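Amidase, hydantoinase/carbamoylase family (Burkholderia ambifaria, PDB 5TP4) probably hydrolyses N-carbamoyl-L-amino acids as a zinc-dependent amidase of the peptidase M20 family. Local coordinates at residues B[333-346]-B[368-380]. Residues are numbered along the deposited sequence; the frame is centred on the assembly and turned at random. Where two conformers were deposited one is given.
Sequences SPATPFDRGCVELV and AILLARRVPTAMV. With EDO (1,2-ethanediol), chain T.
Phe338 is the bump to look at first: its ring drops into a hollow between helix 367-372 and strand 377-382. Ala372 CB meets the ring edge, 3.6 Å from CD1, while the Thr377 methyl CG2 lies over one face, near the CD1-CE1 side. At the far end of the ring, Ile369 CD1 touches CZ. Met379 wraps the CE2 corner, CG 3.6 Å from CE2; with CG anti to the carbonyl carbon (chi1 -71°) and chi2 extended, SD comes within 3.8 Å of both CE2 and CZ, an oblique Met-aromatic contact. Val215 of strand 212-229 also packs on Phe338. Just past the ring, Asp339 N gives a hydrogen bond of 3.0 Å to Thr377 O, in the carbonyl plane. Asp339 then N-caps helix 340-353, OD2 taking Cys342 N at 2.8 Å, with Pro376 CB packed against its carboxyl carbon. Helix 340-346 runs nearly along strand 377-380, crossing at -27°, and the small knob of Ala378 CB sits among Cys342, Val343 and Val346, 3.6 Å from Cys342 CB. At the other end Arg373 reaches back, extended from CG to NE, and NH2 bonds Thr336 OG1 at 3.0 Å, tilted 21° from the guanidinium plane; a water joins NE to Ala335 O. Chemically, two apolar patches, round Phe338 and Ala378, flank one backbone hydrogen bond, and Met379 also touches the zinc ligand His198, so this packing reaches the metal site's second shell.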
ATOM      1  N   SER B 333       9.960 -15.899  16.263  1.00 17.36           N
ATOM      2  CA  SER B 333       9.440 -16.520  17.475  1.00 15.80           C
ATOM      3  C   SER B 333       9.486 -18.028  17.279  1.00 13.61           C
ATOM      4  O   SER B 333       9.113 -18.525  16.211  1.00 11.98           O
ATOM      5  CB  SER B 333       8.001 -16.081  17.766  1.00 19.90           C
ATOM      6  OG  SER B 333       7.759 -16.208  19.157  1.00 21.51           O
ATOM      7  N   PRO B 334       9.924 -18.773  18.287  1.00 18.24           N
ATOM      8  CA  PRO B 334      10.091 -20.218  18.128  1.00 14.17           C
ATOM      9  C   PRO B 334       8.770 -20.955  18.272  1.00 13.12           C
ATOM     10  O   PRO B 334       7.826 -20.481  18.904  1.00 14.66           O
ATOM     11  CB  PRO B 334      11.032 -20.590  19.278  1.00 16.73           C
ATOM     12  CG  PRO B 334      10.645 -19.587  20.363  1.00 14.93           C
ATOM     13  CD  PRO B 334      10.311 -18.297  19.631  1.00 20.56           C
ATOM     14  N   ALA B 335       8.727 -22.148  17.692  1.00 11.66           N
ATOM     15  CA  ALA B 335       7.606 -23.033  17.975  1.00 10.31           C
ATOM     16  C   ALA B 335       7.563 -23.327  19.469  1.00 14.98           C
ATOM     17  O   ALA B 335       8.585 -23.332  20.155  1.00 15.75           O
ATOM     18  CB  ALA B 335       7.731 -24.337  17.183  1.00 17.11           C
ATOM     19  N   THR B 336       6.366 -23.565  19.975  1.00 10.76           N
ATOM     20  CA  THR B 336       6.144 -23.753  21.410  1.00 11.37           C
ATOM     21  C   THR B 336       5.277 -24.980  21.622  1.00  9.09           C
ATOM     22  O   THR B 336       4.059 -24.881  21.772  1.00 10.49           O
ATOM     23  CB  THR B 336       5.493 -22.510  22.031  1.00 12.54           C
ATOM     24  OG1 THR B 336       6.188 -21.340  21.564  1.00 13.77           O
ATOM     25  CG2 THR B 336       5.591 -22.580  23.558  1.00 12.26           C
ATOM     26  N   PRO B 337       5.875 -26.166  21.658  1.00 12.10           N
ATOM     27  CA  PRO B 337       5.077 -27.371  21.916  1.00 11.76           C
ATOM     28  C   PRO B 337       4.524 -27.397  23.336  1.00 10.17           C
ATOM     29  O   PRO B 337       5.181 -26.974  24.293  1.00 11.75           O
ATOM     30  CB  PRO B 337       6.071 -28.514  21.686  1.00 14.63           C
ATOM     31  CG  PRO B 337       7.408 -27.881  21.807  1.00 20.84           C
ATOM     32  CD  PRO B 337       7.268 -26.487  21.313  1.00 15.50           C
ATOM     33  N   PHE B 338       3.300 -27.897  23.453  1.00 10.26           N
ATOM     34  CA  PHE B 338       2.692 -28.125  24.756  1.00  7.97           C
ATOM     35  C   PHE B 338       3.095 -29.499  25.293  1.00 10.81           C
ATOM     36  O   PHE B 338       3.709 -30.313  24.605  1.00 12.98           O
ATOM     37  CB  PHE B 338       1.168 -27.975  24.655  1.00  8.16           C
ATOM     38  CG  PHE B 338       0.709 -26.569  24.424  1.00  8.52           C
ATOM     39  CD1 PHE B 338       1.564 -25.498  24.676  1.00 10.92           C
ATOM     40  CD2 PHE B 338      -0.573 -26.318  23.962  1.00 10.41           C
ATOM     41  CE1 PHE B 338       1.146 -24.187  24.450  1.00  9.66           C
ATOM     42  CE2 PHE B 338      -1.022 -25.013  23.751  1.00  9.49           C
ATOM     43  CZ  PHE B 338      -0.160 -23.936  23.992  1.00  8.41           C
ATOM     44  N   ASP B 339       2.783 -29.742  26.562  1.00  9.07           N
ATOM     45  CA  ASP B 339       3.260 -30.945  27.228  1.00 11.28           C
ATOM     46  C   ASP B 339       2.438 -32.140  26.776  1.00 10.42           C
ATOM     47  O   ASP B 339       1.214 -32.126  26.913  1.00 11.18           O
ATOM     48  CB  ASP B 339       3.136 -30.770  28.737  1.00 10.64           C
ATOM     49  CG  ASP B 339       3.499 -32.018  29.484  1.00 11.97           C
ATOM     50  OD1 ASP B 339       4.724 -32.303  29.561  1.00 16.00           O
ATOM     51  OD2 ASP B 339       2.575 -32.700  29.973  1.00 10.96           O
ATOM     52  N   ARG B 340       3.116 -33.182  26.262  1.00  9.37           N
ATOM     53  CA  ARG B 340       2.398 -34.332  25.724  1.00 15.00           C
ATOM     54  C   ARG B 340       1.426 -34.917  26.743  1.00 15.58           C
ATOM     55  O   ARG B 340       0.284 -35.243  26.401  1.00 14.07           O
ATOM     56  CB  ARG B 340       3.379 -35.405  25.246  1.00 15.90           C
ATOM     57  CG  ARG B 340       2.653 -36.562  24.539  1.00 26.44           C
ATOM     58  CD  ARG B 340       3.560 -37.707  24.029  1.00 29.33           C
ATOM     59  NE  ARG B 340       4.365 -38.345  25.079  1.00 38.33           N
ATOM     60  CZ  ARG B 340       3.884 -38.990  26.140  1.00 43.01           C
ATOM     61  NH1 ARG B 340       2.577 -39.100  26.355  1.00 49.78           N
ATOM     62  NH2 ARG B 340       4.727 -39.517  27.010  1.00 42.36           N
ATOM     63  N   GLY B 341       1.846 -35.031  28.000  1.00 11.93           N
ATOM     64  CA  GLY B 341       0.979 -35.622  29.012  1.00 11.33           C
ATOM     65  C   GLY B 341      -0.254 -34.796  29.321  1.00 14.67           C
ATOM     66  O   GLY B 341      -1.349 -35.348  29.486  1.00 12.50           O
ATOM     67  N   CYS B 342      -0.099 -33.468  29.454  1.00 10.02           N
ATOM     68  CA  CYS B 342      -1.271 -32.619  29.696  1.00  9.13           C
ATOM     69  C   CYS B 342      -2.185 -32.589  28.474  1.00 11.42           C
ATOM     70  O   CYS B 342      -3.419 -32.569  28.614  1.00  9.58           O
ATOM     71  CB  CYS B 342      -0.851 -31.195  30.083  1.00  9.27           C
ATOM     72  SG  CYS B 342      -0.076 -31.145  31.731  1.00 13.21           S
ATOM     73  N   VAL B 343      -1.602 -32.595  27.266  1.00 10.49           N
ATOM     74  CA  VAL B 343      -2.419 -32.627  26.053  1.00 10.47           C
ATOM     75  C   VAL B 343      -3.214 -33.918  25.997  1.00 10.97           C
ATOM     76  O   VAL B 343      -4.402 -33.923  25.631  1.00 10.85           O
ATOM     77  CB  VAL B 343      -1.540 -32.442  24.800  1.00  7.79           C
ATOM     78  CG1 VAL B 343      -2.377 -32.554  23.536  1.00 11.77           C
ATOM     79  CG2 VAL B 343      -0.880 -31.068  24.832  1.00 10.52           C
ATOM     80  N   GLU B 344      -2.588 -35.027  26.416  1.00 10.60           N
ATOM     81  CA  GLU B 344      -3.273 -36.318  26.412  0.55  9.71           C
ATOM     82  C   GLU B 344      -4.451 -36.328  27.379  1.00 11.05           C
ATOM     83  O   GLU B 344      -5.447 -37.011  27.132  1.00 11.32           O
ATOM     84  CB  GLU B 344      -2.277 -37.437  26.743  0.55 10.71           C
ATOM     85  CG  GLU B 344      -2.885 -38.826  26.871  0.55 12.94           C
ATOM     86  CD  GLU B 344      -1.842 -39.873  27.263  0.55 16.99           C
ATOM     87  OE1 GLU B 344      -0.797 -39.895  26.594  0.55 20.68           O
ATOM     88  OE2 GLU B 344      -2.040 -40.631  28.246  0.55 14.26           O
ATOM     89  N   LEU B 345      -4.367 -35.575  28.489  1.00 10.70           N
ATOM     90  CA  LEU B 345      -5.518 -35.522  29.392  1.00  8.24           C
ATOM     91  C   LEU B 345      -6.698 -34.829  28.720  1.00 10.56           C
ATOM     92  O   LEU B 345      -7.861 -35.209  28.921  1.00 10.12           O
ATOM     93  CB  LEU B 345      -5.158 -34.777  30.679  1.00  9.66           C
ATOM     94  CG  LEU B 345      -4.088 -35.461  31.544  1.00 11.72           C
ATOM     95  CD1 LEU B 345      -3.786 -34.613  32.775  1.00 11.85           C
ATOM     96  CD2 LEU B 345      -4.524 -36.876  31.971  1.00 13.49           C
ATOM     97  N   VAL B 346      -6.416 -33.760  27.964  1.00 10.07           N
ATOM     98  CA  VAL B 346      -7.463 -33.069  27.218  1.00  9.50           C
ATOM     99  C   VAL B 346      -8.127 -34.024  26.241  1.00 10.48           C
ATOM    100  O   VAL B 346      -9.365 -34.102  26.157  1.00 10.96           O
ATOM    101  CB  VAL B 346      -6.877 -31.839  26.503  1.00  8.13           C
ATOM    102  CG1 VAL B 346      -7.921 -31.191  25.575  1.00  9.98           C
ATOM    103  CG2 VAL B 346      -6.419 -30.823  27.531  1.00  9.32           C
ATOM    104  N   ALA B 368      -0.808 -19.177  27.777  1.00 11.12           N
ATOM    105  CA  ALA B 368      -0.318 -20.557  27.743  1.00  9.30           C
ATOM    106  C   ALA B 368       1.007 -20.701  27.003  1.00  8.74           C
ATOM    107  O   ALA B 368       1.811 -21.569  27.358  1.00  9.74           O
ATOM    108  CB  ALA B 368      -1.349 -21.481  27.097  1.00  7.82           C
ATOM    109  N   ILE B 369       1.243 -19.886  25.967  1.00  9.08           N
ATOM    110  CA  ILE B 369       2.509 -19.962  25.224  1.00  9.22           C
ATOM    111  C   ILE B 369       3.697 -19.710  26.149  1.00 12.80           C
ATOM    112  O   ILE B 369       4.726 -20.426  26.115  1.00 11.10           O
ATOM    113  CB  ILE B 369       2.499 -18.958  24.058  1.00  9.00           C
ATOM    114  CG1 ILE B 369       1.426 -19.335  23.049  1.00 13.92           C
ATOM    115  CG2 ILE B 369       3.902 -18.921  23.409  1.00 12.10           C
ATOM    116  CD1 ILE B 369       1.622 -20.701  22.416  1.00 15.58           C
ATOM    117  N   LEU B 370       3.591 -18.659  26.970  1.00  9.35           N
ATOM    118  CA  LEU B 370       4.655 -18.335  27.915  1.00 10.13           C
ATOM    119  C   LEU B 370       4.773 -19.408  28.988  1.00 10.78           C
ATOM    120  O   LEU B 370       5.886 -19.798  29.358  1.00 12.71           O
ATOM    121  CB  LEU B 370       4.389 -16.978  28.570  1.00 10.69           C
ATOM    122  CG  LEU B 370       4.705 -15.682  27.807  1.00 12.96           C
ATOM    123  CD1 LEU B 370       6.191 -15.438  27.715  1.00 14.11           C
ATOM    124  CD2 LEU B 370       4.036 -15.634  26.392  1.00 14.14           C
ATOM    125  N   LEU B 371       3.640 -19.884  29.505  1.00  9.04           N
ATOM    126  CA  LEU B 371       3.689 -20.889  30.572  1.00 10.56           C
ATOM    127  C   LEU B 371       4.326 -22.182  30.085  1.00 13.38           C
ATOM    128  O   LEU B 371       5.075 -22.831  30.827  1.00 12.02           O
ATOM    129  CB  LEU B 371       2.293 -21.181  31.121  1.00  9.99           C
ATOM    130  CG  LEU B 371       1.825 -20.305  32.296  1.00 10.14           C
ATOM    131  CD1 LEU B 371       2.582 -20.587  33.614  1.00  9.48           C
ATOM    132  CD2 LEU B 371       1.926 -18.797  31.993  1.00 11.28           C
ATOM    133  N   ALA B 372       4.050 -22.568  28.832  1.00 10.55           N
ATOM    134  CA  ALA B 372       4.513 -23.858  28.316  1.00 12.32           C
ATOM    135  C   ALA B 372       6.021 -23.961  28.287  1.00 12.79           C
ATOM    136  O   ALA B 372       6.557 -25.078  28.283  1.00 15.66           O
ATOM    137  CB  ALA B 372       3.980 -24.091  26.901  1.00  9.49           C
ATOM    138  N   ARG B 373       6.716 -22.829  28.258  1.00 10.63           N
ATOM    139  CA  ARG B 373       8.166 -22.856  28.252  1.00 11.93           C
ATOM    140  C   ARG B 373       8.742 -23.124  29.631  1.00 14.06           C
ATOM    141  O   ARG B 373       9.944 -23.380  29.736  1.00 18.13           O
ATOM    142  CB  ARG B 373       8.701 -21.551  27.682  1.00 15.02           C
ATOM    143  CG  ARG B 373       8.297 -21.386  26.218  1.00 12.27           C
ATOM    144  CD  ARG B 373       8.608 -19.982  25.687  1.00 14.97           C
ATOM    145  NE  ARG B 373       8.116 -19.862  24.316  1.00 15.39           N
ATOM    146  CZ  ARG B 373       7.736 -18.722  23.751  1.00 17.29           C
ATOM    147  NH1 ARG B 373       7.810 -17.579  24.437  1.00 17.19           N
ATOM    148  NH2 ARG B 373       7.278 -18.731  22.499  1.00 13.11           N
ATOM    149  N   ARG B 374       7.907 -23.115  30.670  1.00 11.99           N
ATOM    150  CA  ARG B 374       8.392 -23.281  32.036  1.00 14.42           C
ATOM    151  C   ARG B 374       7.679 -24.415  32.761  1.00 14.99           C
ATOM    152  O   ARG B 374       8.272 -25.022  33.653  1.00 15.09           O
ATOM    153  CB  ARG B 374       8.223 -21.973  32.823  1.00 20.87           C
ATOM    154  CG  ARG B 374       9.319 -20.934  32.579  1.00 33.02           C
ATOM    155  CD  ARG B 374      10.635 -21.314  33.277  1.00 43.45           C
ATOM    156  NE  ARG B 374      10.486 -21.437  34.731  1.00 53.09           N
ATOM    157  CZ  ARG B 374      10.988 -20.586  35.631  1.00 55.43           C
ATOM    158  NH1 ARG B 374      11.695 -19.529  35.246  1.00 51.78           N
ATOM    159  NH2 ARG B 374      10.793 -20.803  36.928  1.00 56.58           N
ATOM    160  N   VAL B 375       6.409 -24.677  32.457  1.00 10.69           N
ATOM    161  CA  VAL B 375       5.670 -25.699  33.199  1.00 11.77           C
ATOM    162  C   VAL B 375       4.819 -26.514  32.232  1.00 11.04           C
ATOM    163  O   VAL B 375       4.485 -26.053  31.131  1.00 14.53           O
ATOM    164  CB  VAL B 375       4.788 -25.087  34.301  1.00 20.53           C
ATOM    165  CG1 VAL B 375       5.548 -24.015  35.108  1.00 29.40           C
ATOM    166  CG2 VAL B 375       3.580 -24.511  33.716  1.00 15.30           C
ATOM    167  N   PRO B 376       4.481 -27.755  32.608  1.00 10.16           N
ATOM    168  CA  PRO B 376       3.616 -28.573  31.741  1.00  9.78           C
ATOM    169  C   PRO B 376       2.278 -27.896  31.485  1.00  8.55           C
ATOM    170  O   PRO B 376       1.563 -27.520  32.418  1.00 11.15           O
ATOM    171  CB  PRO B 376       3.451 -29.874  32.533  1.00 14.73           C
ATOM    172  CG  PRO B 376       4.646 -29.938  33.387  1.00 16.00           C
ATOM    173  CD  PRO B 376       4.951 -28.523  33.781  1.00 13.63           C
ATOM    174  N   THR B 377       1.940 -27.757  30.202  1.00  7.36           N
ATOM    175  CA  THR B 377       0.839 -26.914  29.757  1.00  8.88           C
ATOM    176  C   THR B 377      -0.007 -27.609  28.703  1.00  9.04           C
ATOM    177  O   THR B 377       0.513 -28.368  27.872  1.00  7.76           O
ATOM    178  CB  THR B 377       1.391 -25.578  29.191  1.00 11.75           C
ATOM    179  OG1 THR B 377       1.953 -24.808  30.272  1.00 10.04           O
ATOM    180  CG2 THR B 377       0.307 -24.741  28.496  1.00 12.10           C
ATOM    181  N   ALA B 378      -1.319 -27.344  28.734  1.00  9.70           N
ATOM    182  CA  ALA B 378      -2.192 -27.786  27.652  1.00  8.74           C
ATOM    183  C   ALA B 378      -3.284 -26.750  27.491  1.00  8.08           C
ATOM    184  O   ALA B 378      -3.537 -25.933  28.389  1.00  9.40           O
ATOM    185  CB  ALA B 378      -2.833 -29.168  27.902  1.00  8.78           C
ATOM    186  N   MET B 379      -3.936 -26.781  26.328  1.00  8.39           N
ATOM    187  CA  MET B 379      -5.074 -25.889  26.109  1.00  7.81           C
ATOM    188  C   MET B 379      -6.273 -26.653  25.567  1.00  8.18           C
ATOM    189  O   MET B 379      -6.140 -27.686  24.889  1.00 11.07           O
ATOM    190  CB  MET B 379      -4.754 -24.756  25.126  1.00 10.39           C
ATOM    191  CG  MET B 379      -3.799 -23.673  25.671  1.00 10.70           C
ATOM    192  SD  MET B 379      -3.623 -22.321  24.449  1.00 10.76           S
ATOM    193  CE  MET B 379      -5.208 -21.525  24.606  1.00 10.64           C
ATOM    194  N   VAL B 380      -7.461 -26.104  25.856  1.00  9.09           N
ATOM    195  CA  VAL B 380      -8.717 -26.580  25.283  1.00  9.44           C
ATOM    196  C   VAL B 380      -9.242 -25.477  24.390  1.00  7.67           C
ATOM    197  O   VAL B 380      -9.589 -24.401  24.893  1.00  8.93           O
ATOM    198  CB  VAL B 380      -9.774 -26.913  26.354  1.00  7.73           C
ATOM    199  CG1 VAL B 380     -11.001 -27.588  25.676  1.00  8.17           C
ATOM    200  CG2 VAL B 380      -9.206 -27.821  27.469  1.00 10.56           C
TER
HETATM  201  C1  EDO T 505       4.254 -19.344  19.534  1.00 13.84           C
HETATM  202  O1  EDO T 505       4.776 -20.676  19.379  1.00 15.95           O
HETATM  203  C2  EDO T 505       5.215 -18.342  18.900  1.00 17.76           C
HETATM  204  O2  EDO T 505       6.478 -18.358  19.588  1.00 18.30           O
HETATM  205  O   HOH W   1       9.247 -22.085  22.795  1.00 14.46           O
HETATM  206  O   HOH W   2       7.420 -25.642  25.213  1.00 26.37           O